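Local coordinates for NAD-dependent epimerase/dehydratase (Methanobrevibacter ruminantium, PDB 6DNT), which probably interconverts UDP-N-acetylglucosamine and its C4 epimer with the help of bound NAD, and also binds UDP-N-acetylmuramic acid, a bacterial cell-wall intermediate, at residues V53-D58 with A256-A261; N280-I285 with D326-Q331. All coordinates share one frame; numbering follows the deposited sequence.

Interaction 1 of 2, residues V53-D58 with A256-A261; sequences VDALID and ANILSA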
ATOM      1  N   VAL A  53      -8.718 -24.561   8.489  1.00 12.95           N
ATOM      2  CA  VAL A  53      -8.104 -25.888   8.434  1.00 13.06           C
ATOM      3  C   VAL A  53      -9.122 -26.948   8.833  1.00 14.18           C
ATOM      4  O   VAL A  53      -9.261 -27.938   8.133  1.00 14.03           O
ATOM      5  CB  VAL A  53      -6.831 -26.021   9.293  1.00 13.34           C
ATOM      6  CG1 VAL A  53      -6.304 -27.463   9.235  1.00 13.50           C
ATOM      7  CG2 VAL A  53      -5.753 -25.068   8.804  1.00 13.39           C
ATOM      8  N   ASP A  54      -9.834 -26.736   9.943  1.00 14.26           N
ATOM      9  CA  ASP A  54     -10.848 -27.712  10.400  1.00 15.71           C
ATOM     10  C   ASP A  54     -11.869 -28.017   9.317  1.00 16.01           C
ATOM     11  O   ASP A  54     -12.290 -29.166   9.159  1.00 16.58           O
ATOM     12  CB  ASP A  54     -11.597 -27.209  11.642  1.00 16.35           C
ATOM     13  CG  ASP A  54     -10.766 -27.239  12.919  1.00 17.19           C
ATOM     14  OD1 ASP A  54      -9.691 -27.879  13.000  1.00 18.91           O
ATOM     15  OD2 ASP A  54     -11.221 -26.602  13.896  1.00 19.25           O
ATOM     16  N   ALA A  55     -12.288 -26.990   8.587  1.00 16.39           N
ATOM     17  CA  ALA A  55     -13.351 -27.128   7.599  1.00 17.17           C
ATOM     18  C   ALA A  55     -12.892 -27.818   6.312  1.00 17.59           C
ATOM     19  O   ALA A  55     -13.719 -28.372   5.578  1.00 19.89           O
ATOM     20  CB  ALA A  55     -13.947 -25.771   7.283  1.00 17.03           C
ATOM     21  N   LEU A  56     -11.592 -27.786   6.033  1.00 17.30           N
ATOM     22  CA  LEU A  56     -11.049 -28.361   4.797  1.00 17.21           C
ATOM     23  C   LEU A  56     -10.393 -29.732   4.948  1.00 16.65           C
ATOM     24  O   LEU A  56     -10.249 -30.456   3.961  1.00 16.98           O
ATOM     25  CB  LEU A  56     -10.012 -27.404   4.213  1.00 17.31           C
ATOM     26  CG  LEU A  56     -10.566 -26.087   3.670  1.00 18.37           C
ATOM     27  CD1 LEU A  56      -9.429 -25.218   3.174  1.00 19.03           C
ATOM     28  CD2 LEU A  56     -11.585 -26.344   2.566  1.00 19.37           C
ATOM     29  N   ILE A  57      -9.946 -30.054   6.155  1.00 16.56           N
ATOM     30  CA  ILE A  57      -8.976 -31.132   6.353  1.00 16.58           C
ATOM     31  C   ILE A  57      -9.492 -32.548   6.042  1.00 17.42           C
ATOM     32  O   ILE A  57      -8.697 -33.419   5.669  1.00 17.70           O
ATOM     33  CB  ILE A  57      -8.374 -31.076   7.779  1.00 16.24           C
ATOM     34  CG1 ILE A  57      -7.094 -31.921   7.891  1.00 16.32           C
ATOM     35  CG2 ILE A  57      -9.398 -31.480   8.845  1.00 16.33           C
ATOM     36  CD1 ILE A  57      -5.967 -31.522   6.962  1.00 16.45           C
ATOM     37  N   ASP A  58     -10.788 -32.790   6.200  1.00 19.01           N
ATOM     38  CA  ASP A  58     -11.314 -34.142   5.947  1.00 21.07           C
ATOM     39  C   ASP A  58     -11.242 -34.519   4.480  1.00 21.77           C
ATOM     40  O   ASP A  58     -10.962 -35.681   4.160  1.00 21.98           O
ATOM     41  CB  ASP A  58     -12.753 -34.301   6.455  1.00 22.70           C
ATOM     42  CG  ASP A  58     -12.831 -34.465   7.964  1.00 24.37           C
ATOM     43  OD1 ASP A  58     -11.814 -34.772   8.625  1.00 24.51           O
ATOM     44  OD2 ASP A  58     -13.944 -34.301   8.500  1.00 29.61           O
ATOM     45  N   ALA A 256     -16.716 -18.056   4.279  1.00 14.65           N
ATOM     46  CA  ALA A 256     -16.435 -17.025   3.274  1.00 14.36           C
ATOM     47  C   ALA A 256     -15.105 -17.269   2.569  1.00 13.56           C
ATOM     48  O   ALA A 256     -14.995 -17.048   1.371  1.00 13.74           O
ATOM     49  CB  ALA A 256     -16.460 -15.634   3.908  1.00 14.49           C
ATOM     50  N   ASN A 257     -14.102 -17.723   3.318  1.00 13.15           N
ATOM     51  CA  ASN A 257     -12.809 -18.045   2.727  1.00 13.21           C
ATOM     52  C   ASN A 257     -12.949 -19.151   1.687  1.00 13.77           C
ATOM     53  O   ASN A 257     -12.457 -19.032   0.558  1.00 13.78           O
ATOM     54  CB  ASN A 257     -11.800 -18.468   3.804  1.00 12.94           C
ATOM     55  CG  ASN A 257     -10.978 -17.308   4.310  1.00 13.15           C
ATOM     56  OD1 ASN A 257      -9.853 -17.120   3.876  1.00 12.81           O
ATOM     57  ND2 ASN A 257     -11.542 -16.516   5.213  1.00 13.14           N
ATOM     58  N   ILE A 258     -13.656 -20.208   2.069  1.00 14.43           N
ATOM     59  CA  ILE A 258     -13.776 -21.400   1.226  1.00 15.65           C
ATOM     60  C   ILE A 258     -14.615 -21.104  -0.013  1.00 15.79           C
ATOM     61  O   ILE A 258     -14.227 -21.486  -1.124  1.00 15.60           O
ATOM     62  CB  ILE A 258     -14.322 -22.590   2.033  1.00 16.57           C
ATOM     63  CG1 ILE A 258     -13.285 -22.972   3.101  1.00 17.65           C
ATOM     64  CG2 ILE A 258     -14.602 -23.783   1.126  1.00 16.75           C
ATOM     65  CD1 ILE A 258     -13.796 -23.888   4.190  1.00 18.56           C
ATOM     66  N   LEU A 259     -15.724 -20.400   0.165  1.00 15.77           N
ATOM     67  CA  LEU A 259     -16.543 -19.950  -0.961  1.00 16.10           C
ATOM     68  C   LEU A 259     -15.784 -19.014  -1.914  1.00 16.30           C
ATOM     69  O   LEU A 259     -15.972 -19.091  -3.133  1.00 17.27           O
ATOM     70  CB  LEU A 259     -17.832 -19.290  -0.465  1.00 17.01           C
ATOM     71  CG  LEU A 259     -18.846 -20.253   0.159  1.00 18.14           C
ATOM     72  CD1 LEU A 259     -19.941 -19.498   0.887  1.00 19.11           C
ATOM     73  CD2 LEU A 259     -19.453 -21.159  -0.904  1.00 18.50           C
ATOM     74  N   SER A 260     -14.912 -18.157  -1.376  1.00 15.61           N
ATOM     75  CA  SER A 260     -14.107 -17.256  -2.205  1.00 15.18           C
ATOM     76  C   SER A 260     -13.121 -18.022  -3.093  1.00 15.51           C
ATOM     77  O   SER A 260     -12.868 -17.634  -4.252  1.00 15.80           O
ATOM     78  CB  SER A 260     -13.326 -16.263  -1.341  1.00 14.92           C
ATOM     79  OG  SER A 260     -14.207 -15.408  -0.650  1.00 15.42           O
ATOM     80  N   ALA A 261     -12.559 -19.084  -2.539  1.00 16.14           N
ATOM     81  CA  ALA A 261     -11.623 -19.930  -3.274  1.00 17.94           C
ATOM     82  C   ALA A 261     -12.311 -20.577  -4.465  1.00 20.35           C
ATOM     83  O   ALA A 261     -11.717 -20.692  -5.536  1.00 22.28           O
ATOM     84  CB  ALA A 261     -11.036 -21.003  -2.363  1.00 18.09           C
TER

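Interaction 2 of 2, residues N280-I285 with D326-Q331; sequences NRLFEI and DKFEEQ. With EDO (1,2-ethanediol), chain F.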
ATOM      1  N   ASN A 280     -22.677  -1.603  24.910  1.00 12.32           N
ATOM      2  CA  ASN A 280     -23.643  -1.765  26.022  1.00 12.71           C
ATOM      3  C   ASN A 280     -24.570  -2.947  25.824  1.00 13.11           C
ATOM      4  O   ASN A 280     -24.793  -3.720  26.754  1.00 13.30           O
ATOM      5  CB  ASN A 280     -24.494  -0.490  26.219  1.00 12.99           C
ATOM      6  CG  ASN A 280     -23.718   0.652  26.847  1.00 13.36           C
ATOM      7  OD1 ASN A 280     -22.778   0.421  27.642  1.00 15.53           O
ATOM      8  ND2 ASN A 280     -24.067   1.865  26.510  1.00 12.71           N
ATOM      9  N   ARG A 281     -25.111  -3.080  24.618  1.00 13.33           N
ATOM     10  CA  ARG A 281     -26.036  -4.170  24.301  1.00 14.47           C
ATOM     11  C   ARG A 281     -25.298  -5.503  24.313  1.00 13.62           C
ATOM     12  O   ARG A 281     -25.823  -6.518  24.798  1.00 13.14           O
ATOM     13  CB  ARG A 281     -26.722  -3.934  22.953  1.00 15.39           C
ATOM     14  CG  ARG A 281     -27.717  -5.000  22.525  1.00 17.30           C
ATOM     15  CD  ARG A 281     -28.835  -5.212  23.542  1.00 19.39           C
ATOM     16  NE  ARG A 281     -29.695  -6.322  23.135  1.00 21.79           N
ATOM     17  CZ  ARG A 281     -30.313  -7.172  23.961  1.00 24.00           C
ATOM     18  NH1 ARG A 281     -30.205  -7.075  25.292  1.00 25.19           N
ATOM     19  NH2 ARG A 281     -31.047  -8.152  23.437  1.00 25.76           N
ATOM     20  N   LEU A 282     -24.071  -5.501  23.794  1.00 12.87           N
ATOM     21  CA  LEU A 282     -23.259  -6.702  23.806  1.00 12.70           C
ATOM     22  C   LEU A 282     -23.057  -7.215  25.239  1.00 12.61           C
ATOM     23  O   LEU A 282     -23.175  -8.413  25.515  1.00 11.98           O
ATOM     24  CB  LEU A 282     -21.898  -6.444  23.160  1.00 12.69           C
ATOM     25  CG  LEU A 282     -20.892  -7.598  23.219  1.00 12.79           C
ATOM     26  CD1 LEU A 282     -21.340  -8.724  22.315  1.00 12.76           C
ATOM     27  CD2 LEU A 282     -19.484  -7.119  22.878  1.00 12.84           C
ATOM     28  N   PHE A 283     -22.738  -6.309  26.141  1.00 12.79           N
ATOM     29  CA  PHE A 283     -22.529  -6.684  27.526  1.00 13.96           C
ATOM     30  C   PHE A 283     -23.803  -7.305  28.125  1.00 14.14           C
ATOM     31  O   PHE A 283     -23.728  -8.298  28.851  1.00 14.24           O
ATOM     32  CB  PHE A 283     -22.087  -5.486  28.352  1.00 14.22           C
ATOM     33  CG  PHE A 283     -22.049  -5.782  29.803  1.00 15.40           C
ATOM     34  CD1 PHE A 283     -21.024  -6.560  30.318  1.00 15.63           C
ATOM     35  CD2 PHE A 283     -23.073  -5.359  30.636  1.00 16.19           C
ATOM     36  CE1 PHE A 283     -20.996  -6.895  31.663  1.00 16.30           C
ATOM     37  CE2 PHE A 283     -23.044  -5.685  31.977  1.00 16.83           C
ATOM     38  CZ  PHE A 283     -22.007  -6.440  32.486  1.00 16.26           C
ATOM     39  N   GLU A 284     -24.955  -6.717  27.819  1.00 15.46           N
ATOM     40  CA  GLU A 284     -26.238  -7.256  28.298  1.00 17.30           C
ATOM     41  C   GLU A 284     -26.439  -8.671  27.810  1.00 16.70           C
ATOM     42  O   GLU A 284     -26.842  -9.544  28.573  1.00 16.71           O
ATOM     43  CB  GLU A 284     -27.422  -6.438  27.806  1.00 20.48           C
ATOM     44  CG  GLU A 284     -27.537  -5.055  28.387  1.00 24.34           C
ATOM     45  CD  GLU A 284     -28.699  -4.259  27.794  1.00 28.31           C
ATOM     46  OE1 GLU A 284     -28.751  -3.047  28.088  1.00 34.20           O
ATOM     47  OE2 GLU A 284     -29.553  -4.826  27.055  1.00 30.00           O
ATOM     48  N   ILE A 285     -26.190  -8.886  26.521  1.00 15.19           N
ATOM     49  CA  ILE A 285     -26.420 -10.194  25.923  1.00 14.99           C
ATOM     50  C   ILE A 285     -25.478 -11.242  26.508  1.00 14.46           C
ATOM     51  O   ILE A 285     -25.917 -12.331  26.859  1.00 15.37           O
ATOM     52  CB  ILE A 285     -26.311 -10.154  24.385  1.00 14.64           C
ATOM     53  CG1 ILE A 285     -27.443  -9.320  23.802  1.00 15.07           C
ATOM     54  CG2 ILE A 285     -26.350 -11.561  23.811  1.00 14.79           C
ATOM     55  CD1 ILE A 285     -27.258  -8.987  22.332  1.00 15.53           C
ATOM     56  N   ASP A 326     -29.645 -14.479  12.330  1.00 31.74           N
ATOM     57  CA  ASP A 326     -30.263 -14.528  13.670  1.00 32.25           C
ATOM     58  C   ASP A 326     -29.704 -15.674  14.529  1.00 30.35           C
ATOM     59  O   ASP A 326     -30.455 -16.455  15.130  1.00 30.71           O
ATOM     60  CB  ASP A 326     -31.797 -14.625  13.527  1.00 34.58           C
ATOM     61  CG  ASP A 326     -32.550 -14.153  14.776  0.80 37.51           C
ATOM     62  OD1 ASP A 326     -32.039 -13.294  15.539  0.80 38.62           O
ATOM     63  OD2 ASP A 326     -33.685 -14.638  14.985  0.80 40.39           O
ATOM     64  N   LYS A 327     -28.375 -15.760  14.604  1.00 26.39           N
ATOM     65  CA  LYS A 327     -27.700 -16.815  15.361  1.00 24.49           C
ATOM     66  C   LYS A 327     -26.683 -16.285  16.377  1.00 21.40           C
ATOM     67  O   LYS A 327     -25.861 -17.041  16.874  1.00 19.66           O
ATOM     68  CB  LYS A 327     -27.016 -17.788  14.392  1.00 25.87           C
ATOM     69  CG  LYS A 327     -27.973 -18.639  13.577  1.00 27.68           C
ATOM     70  CD  LYS A 327     -28.556 -19.773  14.402  1.00 29.09           C
ATOM     71  CE  LYS A 327     -29.369 -20.735  13.549  0.70 30.10           C
ATOM     72  NZ  LYS A 327     -29.385 -22.098  14.146  0.70 31.35           N
ATOM     73  N   PHE A 328     -26.764 -15.008  16.732  1.00 21.21           N
ATOM     74  CA  PHE A 328     -25.746 -14.409  17.615  1.00 20.84           C
ATOM     75  C   PHE A 328     -25.666 -15.075  18.981  1.00 20.94           C
ATOM     76  O   PHE A 328     -24.583 -15.398  19.454  1.00 18.66           O
ATOM     77  CB  PHE A 328     -25.982 -12.906  17.761  1.00 21.13           C
ATOM     78  CG  PHE A 328     -24.871 -12.179  18.468  1.00 21.76           C
ATOM     79  CD1 PHE A 328     -23.564 -12.258  18.000  1.00 20.89           C
ATOM     80  CD2 PHE A 328     -25.126 -11.395  19.591  1.00 22.07           C
ATOM     81  CE1 PHE A 328     -22.536 -11.588  18.637  1.00 21.18           C
ATOM     82  CE2 PHE A 328     -24.098 -10.709  20.224  1.00 22.82           C
ATOM     83  CZ  PHE A 328     -22.798 -10.806  19.743  1.00 21.93           C
ATOM     84  N   GLU A 329     -26.815 -15.303  19.613  1.00 22.51           N
ATOM     85  CA  GLU A 329     -26.820 -15.947  20.920  1.00 24.56           C
ATOM     86  C   GLU A 329     -26.236 -17.361  20.850  1.00 22.40           C
ATOM     87  O   GLU A 329     -25.438 -17.738  21.707  1.00 22.07           O
ATOM     88  CB  GLU A 329     -28.235 -15.956  21.522  1.00 28.16           C
ATOM     89  CG  GLU A 329     -28.290 -16.412  22.974  1.00 32.74           C
ATOM     90  CD  GLU A 329     -29.713 -16.632  23.465  1.00 36.39           C
ATOM     91  OE1 GLU A 329     -30.582 -15.781  23.175  1.00 39.47           O
ATOM     92  OE2 GLU A 329     -29.960 -17.661  24.138  1.00 39.73           O
ATOM     93  N   GLU A 330     -26.615 -18.127  19.830  1.00 22.15           N
ATOM     94  CA  GLU A 330     -26.083 -19.481  19.643  1.00 23.12           C
ATOM     95  C   GLU A 330     -24.562 -19.456  19.479  1.00 20.51           C
ATOM     96  O   GLU A 330     -23.852 -20.258  20.086  1.00 19.82           O
ATOM     97  CB  GLU A 330     -26.744 -20.169  18.441  1.00 26.07           C
ATOM     98  CG  GLU A 330     -26.413 -21.652  18.331  1.00 30.12           C
ATOM     99  CD  GLU A 330     -27.333 -22.445  17.407  0.70 33.13           C
ATOM    100  OE1 GLU A 330     -28.288 -21.881  16.833  0.70 35.54           O
ATOM    101  OE2 GLU A 330     -27.096 -23.662  17.260  0.70 37.42           O
ATOM    102  N   GLN A 331     -24.074 -18.506  18.684  1.00 19.38           N
ATOM    103  CA  GLN A 331     -22.629 -18.343  18.472  1.00 18.36           C
ATOM    104  C   GLN A 331     -21.897 -17.923  19.741  1.00 17.69           C
ATOM    105  O   GLN A 331     -20.814 -18.437  20.050  1.00 16.78           O
ATOM    106  CB  GLN A 331     -22.366 -17.334  17.358  1.00 18.18           C
ATOM    107  CG  GLN A 331     -22.849 -17.827  15.998  1.00 18.11           C
ATOM    108  CD  GLN A 331     -23.032 -16.727  14.986  1.00 18.16           C
ATOM    109  OE1 GLN A 331     -22.847 -15.551  15.288  1.00 17.71           O
ATOM    110  NE2 GLN A 331     -23.403 -17.103  13.769  1.00 19.15           N
TER
HETATM  111  C1  EDO F 405     -24.652  -1.512  31.399  0.50 34.13           C
HETATM  112  O1  EDO F 405     -25.193  -2.289  32.477  0.50 35.64           O
HETATM  113  C2  EDO F 405     -25.515  -1.649  30.147  0.50 33.97           C
HETATM  114  O2  EDO F 405     -25.174  -2.843  29.428  0.50 32.09           O

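Interaction 1 of 2, residues V53-D58 with A256-A261
A55 and L56, on helix 47-56, meet I258 of helix 250-262 in a small apolar contact that buries 117 Å² in all. The end of I258 does the touching: its CD1 lies 3.6 Å from A55 CB and, beside that, 3.7 Å from L56 CD2. The L56 side chain runs past I258 in the opposite direction, so the overlap extends inward along the isoleucine, with L56 CD2 also 3.8 Å from I258 CG1. I258 CG1 stands anti to its own carbonyl carbon (chi1 -66°) and chi2 is extended at 166°, which carries CD1 out across the gap between the helices; their nearest CA atoms, those of L56 and I258, are still 8.3 Å apart.

The polar bonds stay within each helix or run to its surroundings. S260 OG donates to A256 O over 2.7 Å, tilted 30° from the carbonyl plane, while S260 N reaches the same oxygen from the opposite face. On the other helix, D54 is engaged by R211 in a salt bridge and by the backbone N of N77.

Both helices pack on the Rossmann-type sheet of this NAD-binding epimerase fold, helix 47-56 being the one that follows the first strand and the glycine-rich turn. Strand 105-108 lies under the pair, where F107 touches L56, N257 and A261. With only aliphatic carbons meeting between the two segments, the contact depends on shape and on burial of apolar surface, and carries no directional bond.

Interaction 2 of 2, residues N280-I285 with D326-Q331
This is an edge-on aromatic-aliphatic contact between helix 279-289 and the first turn of the C-terminal helix 328-341, partly buried and burying 147 Å². The ring of F328 enters with its far edge leading. L282 CD1 sits in the plane of that ring, 3.6 Å from F328 CZ, the two side chains crossing at about a right angle. I285 CD1 is the looser partner, 4.2 Å from F328 CE2 and likewise near the ring plane. F328 has CG anti to the backbone N (chi1 -171°), which sends the ring outward from its helix to the neighbouring one.

In this epimerase fold the second, smaller region beyond the Rossmann-type sheet helps to hold the sugar nucleotide, and L282 has its side chain about 6 Å from the bound UDP-N-acetylmuramic acid. M277 of strand 277-278 touches all three residues of the contact, F208 meets the F328 ring with planes at about 75°, and V221, I222 and F225 of helix 221-230 cover L282.

Each segment also carries its own salt bridge, on exposed residues. R281 NH1 bridges to E284 OE2 at 2.9 Å. The oxygen offers its anti lone pair, and the bond is bent to 147° at the hydrogen. I285 CG1 lies 3.6 Å above the centre of the R281 guanidinium plane, so the isoleucine serves both the ring and the arginine. K327, at the N-cap position, bridges through NZ to E330 OE1 at 2.9 Å. An ethanediol, probably from the crystallisation liquor, donates a hydrogen bond from its O2 to N280 O at 2.8 Å.

Interactions 1 and 2 share no helix: 53-58 with 256-261 joins two helices packed on the main NAD-binding sheet, while 280-285 with 326-331 ties helix 279-289 to the C-terminal helix, on the sugar-nucleotide side. Their centres lie 26 Å apart, their nearest atoms about 12 Å, and they do not touch. Both are partly buried and purely apolar between their segments, and each has a buried leucine. Interaction 1 is aliphatic throughout, and its centre is about 14 Å from the centre of the chain; that of interaction 2 is about 20 Å from it. Interaction 2 centres on an aromatic ring and has a salt bridge within each of its segments alongside.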